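Enoyl-CoA hydratase/carnithine racemase (Thermus thermophilus JL-18, PDB 6SL9) is an isomerase of the crotonase family that probably forms oxepin-CoA in phenylacetic acid catabolism, a step linked in other bacteria to tropodithietic acid. Local coordinates at residues Gly110-Leu115 with Ser141-Leu146; Arg59-Gly64 with Gly104-Ala109; Arg149-Ala154 with Leu174-Arg179. All blocks are in the same frame, centred on the assembly; numbering follows the deposited sequence.

How the contacts relate
Contact 2 closes before contact 1 opens, and contact 1 before contact 3, so the three follow one another along the chain. Strand 105-107 of contact 2 runs on into helix 109-115 of contact 1. Their centres are 12 Å apart, with F61 CE2 3.4 Å from G110 O. Contacts 1 and 3 share helix 143-151; their centres are also 12 Å apart, and L115 CD2 lies 3.5 Å from L176 O. Contacts 2 and 3 do not touch: their nearest atoms are about 8 Å apart. By the crotonase fold, contacts 1 and 2 probably border the acyl-CoA site. Contacts 1 and 3 touch the second subunit, contact 3 also the third; contact 2 touches no other chain.

Contact 1 of 3, residues Gly110-Leu115 with Ser141-Leu146; sequences GMSLAL and SGLSFL
S112 presses the CB-OG end of its side chain against the turn leading into helix 143-151, overlapping L143 and S141. S112 OG comes 3.3 Å from L143 CB, and S112 CB is 3.7 Å from S141 CB. No bond is made in either case; the hydroxyl is engaged by the carbonyl O of D140, one residue before the turn, and weakly by the carbonyl O of G108, the N-cap residue just before its helix. A chi1 of -50°, with OG anti to the carbonyl carbon, turns the oxygen to D140 while the methylene faces S141. S112 and L143 are the closest CA pair, 5.0 Å apart.

Beyond this polar end the contact is apolar. L143 has CG anti to its backbone N (chi1 -175°), which carries the isobutyl group toward helix 109-115, where its CD1 meets L115 CD1 at 3.8 Å. These two leucines cross obliquely, end methyl on end methyl. M111 touches more loosely, its CG 4.4 Å from the same L143 methyl. In the crotonase fold the helix after the Gly-rich turn points its N-terminus at the thioester site, and helix 109-115 is consistent with that place; its side bearing S112 and L115 packs on residues 141-146. One turn further on, L146 lays CD1 against the backbone end of L115, 3.6 Å from L115 O and 3.8 Å from L115 CB.

G142 holds the N-cap position of helix 143-151. E227 of the second subunit takes G142 N on OE2 and S144 OG on OE1, so both carboxylate oxygens are used. On the side of helix 143-151 that bears them, S144 packs on L211 and F145 on L218 of that second subunit.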
ATOM      1  N   GLY A 110     -20.074  -1.729 -10.113  1.00 11.21           N
ATOM      2  CA  GLY A 110     -20.560  -0.479  -9.503  1.00 10.59           C
ATOM      3  C   GLY A 110     -19.614  -0.009  -8.403  1.00  9.71           C
ATOM      4  O   GLY A 110     -19.398   1.187  -8.243  1.00 11.10           O
ATOM      5  N   MET A 111     -19.082  -0.958  -7.617  1.00  9.94           N
ATOM      6  CA  MET A 111     -18.044  -0.643  -6.618  1.00 10.94           C
ATOM      7  C   MET A 111     -16.776  -0.177  -7.351  1.00 10.50           C
ATOM      8  O   MET A 111     -16.182   0.827  -6.947  1.00 11.81           O
ATOM      9  CB  MET A 111     -17.765  -1.847  -5.730  1.00 10.88           C
ATOM     10  CG  MET A 111     -16.679  -1.616  -4.745  1.00 10.65           C
ATOM     11  SD  MET A 111     -16.684  -2.922  -3.507  1.00 11.78           S
ATOM     12  CE  MET A 111     -15.278  -2.451  -2.499  1.00 13.29           C
ATOM     13  N   SER A 112     -16.364  -0.877  -8.409  1.00 10.47           N
ATOM     14  CA  SER A 112     -15.206  -0.438  -9.206  1.00 11.16           C
ATOM     15  C   SER A 112     -15.347   1.015  -9.627  1.00 10.83           C
ATOM     16  O   SER A 112     -14.421   1.825  -9.406  1.00 13.02           O
ATOM     17  CB  SER A 112     -14.998  -1.329 -10.435  1.00 12.65           C
ATOM     18  OG  SER A 112     -14.985  -2.726 -10.111  1.00 14.25           O
ATOM     19  N   LEU A 113     -16.499   1.368 -10.209  1.00 11.11           N
ATOM     20  CA  LEU A 113     -16.704   2.722 -10.746  1.00 11.15           C
ATOM     21  C   LEU A 113     -16.645   3.744  -9.612  1.00 11.11           C
ATOM     22  O   LEU A 113     -16.034   4.789  -9.721  1.00 12.41           O
ATOM     23  CB  LEU A 113     -18.044   2.776 -11.518  1.00 13.84           C
ATOM     24  CG  LEU A 113     -18.065   2.076 -12.885  1.00 20.93           C
ATOM     25  CD1 LEU A 113     -19.427   2.227 -13.561  1.00 31.00           C
ATOM     26  CD2 LEU A 113     -17.029   2.631 -13.862  1.00 28.22           C
ATOM     27  N   ALA A 114     -17.288   3.436  -8.463  1.00 10.21           N
ATOM     28  CA  ALA A 114     -17.345   4.391  -7.345  1.00 11.43           C
ATOM     29  C   ALA A 114     -15.921   4.691  -6.875  1.00 10.48           C
ATOM     30  O   ALA A 114     -15.596   5.838  -6.498  1.00 11.46           O
ATOM     31  CB  ALA A 114     -18.154   3.807  -6.223  1.00 11.96           C
ATOM     32  N   LEU A 115     -15.052   3.700  -6.883  1.00  9.99           N
ATOM     33  CA  LEU A 115     -13.711   3.839  -6.284  1.00 10.80           C
ATOM     34  C   LEU A 115     -12.772   4.621  -7.182  1.00 10.77           C
ATOM     35  O   LEU A 115     -11.710   5.023  -6.726  1.00 12.01           O
ATOM     36  CB  LEU A 115     -13.129   2.482  -5.911  1.00 10.57           C
ATOM     37  CG  LEU A 115     -13.884   1.734  -4.798  1.00 11.98           C
ATOM     38  CD1 LEU A 115     -13.199   0.457  -4.455  1.00 13.12           C
ATOM     39  CD2 LEU A 115     -14.132   2.582  -3.548  1.00 15.01           C
ATOM     40  N   SER A 141     -12.886  -4.197 -14.070  1.00 10.77           N
ATOM     41  CA  SER A 141     -13.106  -2.755 -14.189  1.00 10.99           C
ATOM     42  C   SER A 141     -12.153  -1.984 -13.273  1.00 10.07           C
ATOM     43  O   SER A 141     -12.492  -0.853 -12.796  1.00 11.29           O
ATOM     44  CB  SER A 141     -14.573  -2.415 -13.947  1.00 13.04           C
ATOM     45  OG  SER A 141     -15.421  -3.227 -14.715  1.00 14.63           O
ATOM     46  N   GLY A 142     -10.954  -2.500 -13.079  1.00 10.48           N
ATOM     47  CA  GLY A 142      -9.927  -1.870 -12.284  1.00 11.33           C
ATOM     48  C   GLY A 142     -10.009  -2.150 -10.789  1.00 10.53           C
ATOM     49  O   GLY A 142      -9.146  -1.618 -10.071  1.00 11.57           O
ATOM     50  N   LEU A 143     -10.965  -2.972 -10.347  1.00 10.35           N
ATOM     51  CA  LEU A 143     -11.081  -3.169  -8.885  1.00 11.15           C
ATOM     52  C   LEU A 143      -9.825  -3.891  -8.381  1.00 11.04           C
ATOM     53  O   LEU A 143      -9.433  -3.652  -7.207  1.00 11.25           O
ATOM     54  CB  LEU A 143     -12.335  -3.962  -8.573  1.00 11.51           C
ATOM     55  CG  LEU A 143     -12.637  -4.130  -7.066  1.00 12.31           C
ATOM     56  CD1 LEU A 143     -12.805  -2.782  -6.407  1.00 12.99           C
ATOM     57  CD2 LEU A 143     -13.879  -4.983  -6.922  1.00 13.01           C
ATOM     58  N   SER A 144      -9.198  -4.786  -9.170  1.00 10.71           N
ATOM     59  CA  SER A 144      -8.009  -5.489  -8.654  1.00 11.13           C
ATOM     60  C   SER A 144      -6.814  -4.523  -8.500  1.00 10.51           C
ATOM     61  O   SER A 144      -5.910  -4.845  -7.738  1.00 11.94           O
ATOM     62  CB  SER A 144      -7.633  -6.668  -9.502  1.00 11.77           C
ATOM     63  OG  SER A 144      -7.012  -6.308 -10.717  1.00 13.72           O
ATOM     64  N   PHE A 145      -6.821  -3.441  -9.238  1.00 11.37           N
ATOM     65  CA  PHE A 145      -5.803  -2.366  -9.172  1.00 10.61           C
ATOM     66  C   PHE A 145      -6.119  -1.495  -7.978  1.00 10.12           C
ATOM     67  O   PHE A 145      -5.250  -1.263  -7.123  1.00 11.51           O
ATOM     68  CB  PHE A 145      -5.811  -1.682 -10.521  1.00 10.49           C
ATOM     69  CG  PHE A 145      -4.868  -0.503 -10.618  1.00 10.55           C
ATOM     70  CD1 PHE A 145      -5.289   0.764 -10.256  1.00 11.58           C
ATOM     71  CD2 PHE A 145      -3.600  -0.615 -11.158  1.00 12.01           C
ATOM     72  CE1 PHE A 145      -4.436   1.840 -10.298  1.00 12.28           C
ATOM     73  CE2 PHE A 145      -2.754   0.495 -11.299  1.00 13.29           C
ATOM     74  CZ  PHE A 145      -3.179   1.736 -10.865  1.00 13.35           C
ATOM     75  N   LEU A 146      -7.325  -0.956  -7.938  1.00 10.66           N
ATOM     76  CA  LEU A 146      -7.651   0.044  -6.924  1.00 12.37           C
ATOM     77  C   LEU A 146      -7.755  -0.508  -5.527  1.00 10.99           C
ATOM     78  O   LEU A 146      -7.292   0.141  -4.588  1.00 11.50           O
ATOM     79  CB  LEU A 146      -8.995   0.701  -7.279  1.00 14.00           C
ATOM     80  CG  LEU A 146      -9.007   1.751  -8.381  1.00 17.74           C
ATOM     81  CD1 LEU A 146     -10.429   2.228  -8.538  1.00 26.68           C
ATOM     82  CD2 LEU A 146      -8.100   2.927  -8.047  1.00 24.91           C
TER

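Contact 2 of 3, residues Arg59-Gly64 with Gly104-Ala109; sequences RAFSAG and GVAAGA
V105 and F61, the two residues most covered here, meet through one carbonyl. V105 O accepts from S62 N at 2.9 Å, in the carbonyl plane, and from F61 N in a weaker, more bent bond (126° at the hydrogen). The chain turns a corner at F61, bringing both N-H groups to the same oxygen. A107 N then returns a straighter bond to S62 O at 3.0 Å (164°), completing a short parallel pairing with strand 105-107; the two segments run within 10° of each other.

The side chains part at this corner. V105 CG1, between the backbone N and the carbonyl carbon, reaches A60 CB at 3.6 Å. F61, with CG anti to its N, sends its ring inward to V100 and V102 of strand 98-102, and its CD2 lies obliquely 4.1 Å from A106 CB.

G104 comes close because it has no side chain: its CA lies 3.3 Å from R59 O in a nearly linear CA-H...O contact. A water bridges the next step, accepting from V105 N and donating to R59 O.

In crotonases, backbone N-H groups at the ends of two such segments form the oxyanion hole; the G64 and A109 end is probably close to it. Because every cross-bond joins backbone atoms, the pairing is independent of side-chain identity; the S62 hydroxyl, bonded to N26 O, fixes the bend by an ST turn to G64 N.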
ATOM      1  N   ARG A  59     -32.378   4.075  -5.535  1.00 19.23           N
ATOM      2  CA  ARG A  59     -31.886   3.599  -4.241  1.00 21.52           C
ATOM      3  C   ARG A  59     -30.435   3.130  -4.321  1.00 18.80           C
ATOM      4  O   ARG A  59     -29.807   3.005  -3.272  1.00 22.95           O
ATOM      5  CB  ARG A  59     -32.787   2.517  -3.659  1.00 23.68           C
ATOM      6  CG  ARG A  59     -32.595   1.093  -4.165  1.00 27.05           C
ATOM      7  CD  ARG A  59     -33.534   0.120  -3.461  1.00 32.14           C
ATOM      8  NE  ARG A  59     -33.481  -1.245  -3.979  1.00 31.57           N
ATOM      9  CZ  ARG A  59     -32.557  -2.147  -3.627  1.00 33.15           C
ATOM     10  NH1 ARG A  59     -31.629  -1.833  -2.731  1.00 39.66           N
ATOM     11  NH2 ARG A  59     -32.563  -3.353  -4.184  1.00 40.62           N
ATOM     12  N   ALA A  60     -29.922   2.784  -5.508  1.00 18.50           N
ATOM     13  CA  ALA A  60     -28.551   2.292  -5.691  1.00 15.12           C
ATOM     14  C   ALA A  60     -27.641   3.344  -6.289  1.00 13.17           C
ATOM     15  O   ALA A  60     -28.074   4.209  -7.047  1.00 13.79           O
ATOM     16  CB  ALA A  60     -28.574   1.104  -6.590  1.00 19.78           C
ATOM     17  N   PHE A  61     -26.361   3.190  -5.996  1.00 12.30           N
ATOM     18  CA  PHE A  61     -25.312   3.809  -6.832  1.00 11.96           C
ATOM     19  C   PHE A  61     -25.225   2.961  -8.107  1.00 11.55           C
ATOM     20  O   PHE A  61     -25.630   3.444  -9.158  1.00 11.55           O
ATOM     21  CB  PHE A  61     -23.963   3.932  -6.088  1.00 10.91           C
ATOM     22  CG  PHE A  61     -22.875   4.498  -6.968  1.00 10.76           C
ATOM     23  CD1 PHE A  61     -22.803   5.853  -7.194  1.00 12.29           C
ATOM     24  CD2 PHE A  61     -21.966   3.676  -7.612  1.00 11.53           C
ATOM     25  CE1 PHE A  61     -21.812   6.392  -7.981  1.00 12.50           C
ATOM     26  CE2 PHE A  61     -20.991   4.196  -8.422  1.00 11.22           C
ATOM     27  CZ  PHE A  61     -20.928   5.553  -8.612  1.00 12.10           C
ATOM     28  N   SER A  62     -24.770   1.717  -8.003  1.00 10.86           N
ATOM     29  CA  SER A  62     -24.911   0.733  -9.094  1.00 10.25           C
ATOM     30  C   SER A  62     -24.674  -0.649  -8.545  1.00 10.87           C
ATOM     31  O   SER A  62     -23.673  -0.889  -7.871  1.00 11.57           O
ATOM     32  CB  SER A  62     -23.922   0.984 -10.208  1.00 11.65           C
ATOM     33  OG  SER A  62     -23.942  -0.070 -11.153  1.00 12.05           O
ATOM     34  N   ALA A  63     -25.568  -1.546  -8.933  1.00 12.14           N
ATOM     35  CA  ALA A  63     -25.433  -2.983  -8.577  1.00 12.95           C
ATOM     36  C   ALA A  63     -24.445  -3.759  -9.470  1.00 13.05           C
ATOM     37  O   ALA A  63     -24.236  -4.941  -9.238  1.00 14.90           O
ATOM     38  CB  ALA A  63     -26.797  -3.652  -8.596  1.00 16.88           C
ATOM     39  N   GLY A  64     -23.797  -3.074 -10.401  1.00 12.16           N
ATOM     40  CA  GLY A  64     -22.788  -3.710 -11.253  1.00 12.52           C
ATOM     41  C   GLY A  64     -23.400  -4.256 -12.511  1.00 11.59           C
ATOM     42  O   GLY A  64     -24.455  -3.823 -12.958  1.00 12.09           O
ATOM     43  N   GLY A 104     -26.178   4.716  -2.502  1.00 11.91           N
ATOM     44  CA  GLY A 104     -26.769   3.417  -2.138  1.00 12.40           C
ATOM     45  C   GLY A 104     -25.809   2.305  -2.474  1.00 12.59           C
ATOM     46  O   GLY A 104     -24.599   2.488  -2.447  1.00 15.04           O
ATOM     47  N   VAL A 105     -26.332   1.145  -2.776  1.00 12.94           N
ATOM     48  CA  VAL A 105     -25.456  -0.019  -2.962  1.00 14.83           C
ATOM     49  C   VAL A 105     -24.530   0.282  -4.144  1.00 11.92           C
ATOM     50  O   VAL A 105     -24.931   0.750  -5.242  1.00 12.11           O
ATOM     51  CB  VAL A 105     -26.208  -1.325  -3.191  1.00 18.78           C
ATOM     52  CG1 VAL A 105     -27.149  -1.271  -4.342  1.00 21.98           C
ATOM     53  CG2 VAL A 105     -25.250  -2.473  -3.352  1.00 23.32           C
ATOM     54  N   ALA A 106     -23.262  -0.094  -3.927  1.00 12.25           N
ATOM     55  CA  ALA A 106     -22.208  -0.122  -4.952  1.00 11.12           C
ATOM     56  C   ALA A 106     -21.649  -1.547  -4.924  1.00 10.67           C
ATOM     57  O   ALA A 106     -20.944  -1.928  -3.979  1.00 12.73           O
ATOM     58  CB  ALA A 106     -21.136   0.893  -4.693  1.00 12.16           C
ATOM     59  N   ALA A 107     -21.942  -2.341  -5.944  1.00 10.45           N
ATOM     60  CA  ALA A 107     -21.550  -3.765  -5.964  1.00 10.58           C
ATOM     61  C   ALA A 107     -20.875  -4.103  -7.292  1.00 10.68           C
ATOM     62  O   ALA A 107     -21.285  -3.577  -8.345  1.00 10.99           O
ATOM     63  CB  ALA A 107     -22.762  -4.661  -5.752  1.00 12.72           C
ATOM     64  N   GLY A 108     -19.923  -5.011  -7.253  1.00 10.62           N
ATOM     65  CA  GLY A 108     -19.281  -5.464  -8.503  1.00 10.67           C
ATOM     66  C   GLY A 108     -18.648  -4.309  -9.236  1.00  9.94           C
ATOM     67  O   GLY A 108     -17.998  -3.460  -8.620  1.00 10.40           O
ATOM     68  N   ALA A 109     -18.912  -4.178 -10.512  1.00 11.28           N
ATOM     69  CA  ALA A 109     -18.372  -3.040 -11.288  1.00 11.13           C
ATOM     70  C   ALA A 109     -18.946  -1.720 -10.811  1.00 10.50           C
ATOM     71  O   ALA A 109     -18.353  -0.682 -11.065  1.00 11.95           O
ATOM     72  CB  ALA A 109     -18.568  -3.220 -12.752  1.00 12.96           C
TER
HETATM   73  O   HOH W   1     -29.158   0.635  -1.994  1.00 31.56           O

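Contact 3 of 3, residues Arg149-Ala154 with Leu174-Arg179; sequences RLVGLA and LGLVHR
This is a partly buried helix-end packing contact, apolar with one water bridge, in which the C-terminal end of helix 143-151 meets the turn after helix 168-174 in the crotonase fold. That turn is a Schellman motif closed at G175, whose positive phi (92°) ends the helix and sends the chain on toward strand 179-181. On the other side G152 breaks the helix after V151 and serves as N-cap of helix 153-162.

V151 carries most of the touching, and its CG1 makes the nearest contacts. This methyl lies 3.5 Å from L176 CD2 and 3.9 Å from L174 CB. It also rests against a carbonyl oxygen, with V151 CG1 3.4 Å from L174 O. The valine holds CG1 beside its own backbone N, anti to the carbonyl carbon (chi1 -56°), and this aims the branch into the angle between L174 and L176. L176 meets it with CD2, the two side chains lying at a slant to each other, while its CD1 reaches toward M111. L150 also faces the turn, but at a longer distance, and its side chain packs on L115 and R120.

The surroundings place the contact at the trimer interfaces. A154 O bonds to H178 NE2 of the second subunit, and by the same relation H178 of this chain bonds to A154 of the third. Within the chain, R120 NE bonds L176 O and NH2 bonds G175 O, so one guanidinium spans two successive carbonyls.

The carbonyls of V151 and L174 are joined by a single water, which donates to V151 O at 2.9 Å and to L174 O at 3.1 Å.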
ATOM      1  N   ARG A 149      -4.595  -0.864  -3.324  1.00 11.71           N
ATOM      2  CA  ARG A 149      -3.968   0.463  -3.107  1.00 12.16           C
ATOM      3  C   ARG A 149      -4.782   1.270  -2.069  1.00 12.14           C
ATOM      4  O   ARG A 149      -4.196   2.022  -1.255  1.00 13.99           O
ATOM      5  CB  ARG A 149      -3.916   1.178  -4.492  1.00 13.79           C
ATOM      6  CG  ARG A 149      -2.910   0.527  -5.461  1.00 14.43           C
ATOM      7  CD  ARG A 149      -3.028   1.036  -6.870  1.00 11.67           C
ATOM      8  NE  ARG A 149      -1.947   0.734  -7.782  1.00 15.08           N
ATOM      9  CZ  ARG A 149      -1.658  -0.487  -8.200  1.00 14.88           C
ATOM     10  NH1 ARG A 149      -2.520  -1.457  -7.922  1.00 15.16           N
ATOM     11  NH2 ARG A 149      -0.635  -0.722  -9.043  1.00 19.10           N
ATOM     12  N   LEU A 150      -6.121   1.187  -2.125  1.00 11.71           N
ATOM     13  CA  LEU A 150      -6.987   2.003  -1.256  1.00 13.26           C
ATOM     14  C   LEU A 150      -7.060   1.431   0.156  1.00 14.77           C
ATOM     15  O   LEU A 150      -7.140   2.256   1.088  1.00 19.68           O
ATOM     16  CB  LEU A 150      -8.383   2.119  -1.857  1.00 13.54           C
ATOM     17  CG  LEU A 150      -8.493   2.896  -3.163  1.00 11.82           C
ATOM     18  CD1 LEU A 150      -9.894   2.764  -3.704  1.00 13.75           C
ATOM     19  CD2 LEU A 150      -8.128   4.361  -2.968  1.00 14.11           C
ATOM     20  N   VAL A 151      -7.077   0.123   0.358  1.00 13.33           N
ATOM     21  CA  VAL A 151      -7.399  -0.471   1.674  1.00 14.65           C
ATOM     22  C   VAL A 151      -6.235  -1.359   2.150  1.00 14.64           C
ATOM     23  O   VAL A 151      -6.326  -1.823   3.275  1.00 16.56           O
ATOM     24  CB  VAL A 151      -8.734  -1.251   1.706  1.00 16.15           C
ATOM     25  CG1 VAL A 151      -9.907  -0.392   1.257  1.00 18.72           C
ATOM     26  CG2 VAL A 151      -8.688  -2.531   0.886  1.00 15.21           C
ATOM     27  N   GLY A 152      -5.191  -1.559   1.351  1.00 14.13           N
ATOM     28  CA  GLY A 152      -4.082  -2.473   1.653  1.00 13.65           C
ATOM     29  C   GLY A 152      -4.414  -3.903   1.265  1.00 12.20           C
ATOM     30  O   GLY A 152      -5.584  -4.278   1.105  1.00 13.37           O
ATOM     31  N   LEU A 153      -3.393  -4.741   1.141  1.00 12.85           N
ATOM     32  CA  LEU A 153      -3.598  -6.115   0.650  1.00 12.29           C
ATOM     33  C   LEU A 153      -4.424  -6.946   1.642  1.00 11.09           C
ATOM     34  O   LEU A 153      -5.231  -7.784   1.209  1.00 11.75           O
ATOM     35  CB  LEU A 153      -2.248  -6.760   0.392  1.00 12.52           C
ATOM     36  CG  LEU A 153      -2.305  -8.204  -0.047  1.00 13.35           C
ATOM     37  CD1 LEU A 153      -3.066  -8.373  -1.346  1.00 16.44           C
ATOM     38  CD2 LEU A 153      -0.901  -8.788  -0.161  1.00 16.13           C
ATOM     39  N   ALA A 154      -4.228  -6.760   2.937  1.00 12.37           N
ATOM     40  CA  ALA A 154      -4.916  -7.644   3.907  1.00 12.10           C
ATOM     41  C   ALA A 154      -6.425  -7.471   3.814  1.00 12.06           C
ATOM     42  O   ALA A 154      -7.176  -8.462   3.714  1.00 12.57           O
ATOM     43  CB  ALA A 154      -4.439  -7.337   5.311  1.00 14.45           C
ATOM     44  N   LEU A 174     -12.062   2.032   6.262  1.00 16.88           N
ATOM     45  CA  LEU A 174     -11.092   1.348   5.375  1.00 17.87           C
ATOM     46  C   LEU A 174     -10.439   2.301   4.377  1.00 19.85           C
ATOM     47  O   LEU A 174      -9.398   1.861   3.799  1.00 21.68           O
ATOM     48  CB  LEU A 174     -11.836   0.248   4.607  1.00 18.40           C
ATOM     49  CG  LEU A 174     -12.354  -0.905   5.456  1.00 21.05           C
ATOM     50  CD1 LEU A 174     -12.901  -1.983   4.566  1.00 30.39           C
ATOM     51  CD2 LEU A 174     -11.267  -1.468   6.389  1.00 29.57           C
ATOM     52  N   GLY A 175     -11.005   3.490   4.138  1.00 19.07           N
ATOM     53  CA  GLY A 175     -10.565   4.360   3.019  1.00 19.05           C
ATOM     54  C   GLY A 175     -11.335   4.155   1.728  1.00 16.80           C
ATOM     55  O   GLY A 175     -11.032   4.847   0.733  1.00 19.51           O
ATOM     56  N   LEU A 176     -12.366   3.339   1.685  1.00 13.29           N
ATOM     57  CA  LEU A 176     -13.215   3.282   0.464  1.00 13.53           C
ATOM     58  C   LEU A 176     -13.900   4.621   0.224  1.00 13.62           C
ATOM     59  O   LEU A 176     -14.119   4.992  -0.960  1.00 14.26           O
ATOM     60  CB  LEU A 176     -14.239   2.175   0.600  1.00 13.83           C
ATOM     61  CG  LEU A 176     -13.660   0.767   0.650  1.00 14.20           C
ATOM     62  CD1 LEU A 176     -14.762  -0.243   0.835  1.00 16.22           C
ATOM     63  CD2 LEU A 176     -12.798   0.416  -0.551  1.00 18.28           C
ATOM     64  N   VAL A 177     -14.240   5.337   1.287  1.00 12.48           N
ATOM     65  CA  VAL A 177     -14.733   6.734   1.120  1.00 11.90           C
ATOM     66  C   VAL A 177     -13.981   7.639   2.073  1.00 12.00           C
ATOM     67  O   VAL A 177     -13.385   7.140   3.055  1.00 14.68           O
ATOM     68  CB  VAL A 177     -16.251   6.847   1.304  1.00 13.15           C
ATOM     69  CG1 VAL A 177     -17.015   6.067   0.245  1.00 15.06           C
ATOM     70  CG2 VAL A 177     -16.645   6.494   2.706  1.00 13.24           C
ATOM     71  N   HIS A 178     -14.036   8.935   1.792  1.00 12.88           N
ATOM     72  CA  HIS A 178     -13.414   9.996   2.617  1.00 12.57           C
ATOM     73  C   HIS A 178     -14.378  10.607   3.640  1.00 13.15           C
ATOM     74  O   HIS A 178     -13.901  11.184   4.594  1.00 15.46           O
ATOM     75  CB  HIS A 178     -12.827  11.072   1.711  1.00 11.98           C
ATOM     76  CG  HIS A 178     -11.758  10.553   0.784  1.00 11.95           C
ATOM     77  ND1 HIS A 178     -12.008  10.366  -0.549  1.00 11.78           N
ATOM     78  CD2 HIS A 178     -10.462  10.225   1.024  1.00 15.15           C
ATOM     79  CE1 HIS A 178     -10.854   9.960  -1.083  1.00 13.37           C
ATOM     80  NE2 HIS A 178      -9.910   9.815  -0.140  1.00 14.44           N
ATOM     81  N   ARG A 179     -15.673  10.534   3.385  1.00 13.65           N
ATOM     82  CA  ARG A 179     -16.689  11.170   4.237  1.00 13.91           C
ATOM     83  C   ARG A 179     -17.990  10.378   4.140  1.00 13.04           C
ATOM     84  O   ARG A 179     -18.306   9.880   3.070  1.00 14.34           O
ATOM     85  CB  ARG A 179     -16.955  12.615   3.814  1.00 18.86           C
ATOM     86  CG  ARG A 179     -17.681  13.435   4.871  1.00 23.57           C
ATOM     87  CD  ARG A 179     -17.728  14.948   4.793  1.00 36.27           C
ATOM     88  NE  ARG A 179     -16.949  15.659   3.798  1.00 33.95           N
ATOM     89  CZ  ARG A 179     -17.410  16.749   3.148  1.00 34.94           C
ATOM     90  NH1 ARG A 179     -16.642  17.382   2.271  1.00 33.77           N
ATOM     91  NH2 ARG A 179     -18.664  17.152   3.315  1.00 40.71           N
TER
HETATM   92  O   HOH W   2      -7.905  -0.451   5.226  1.00 24.26           O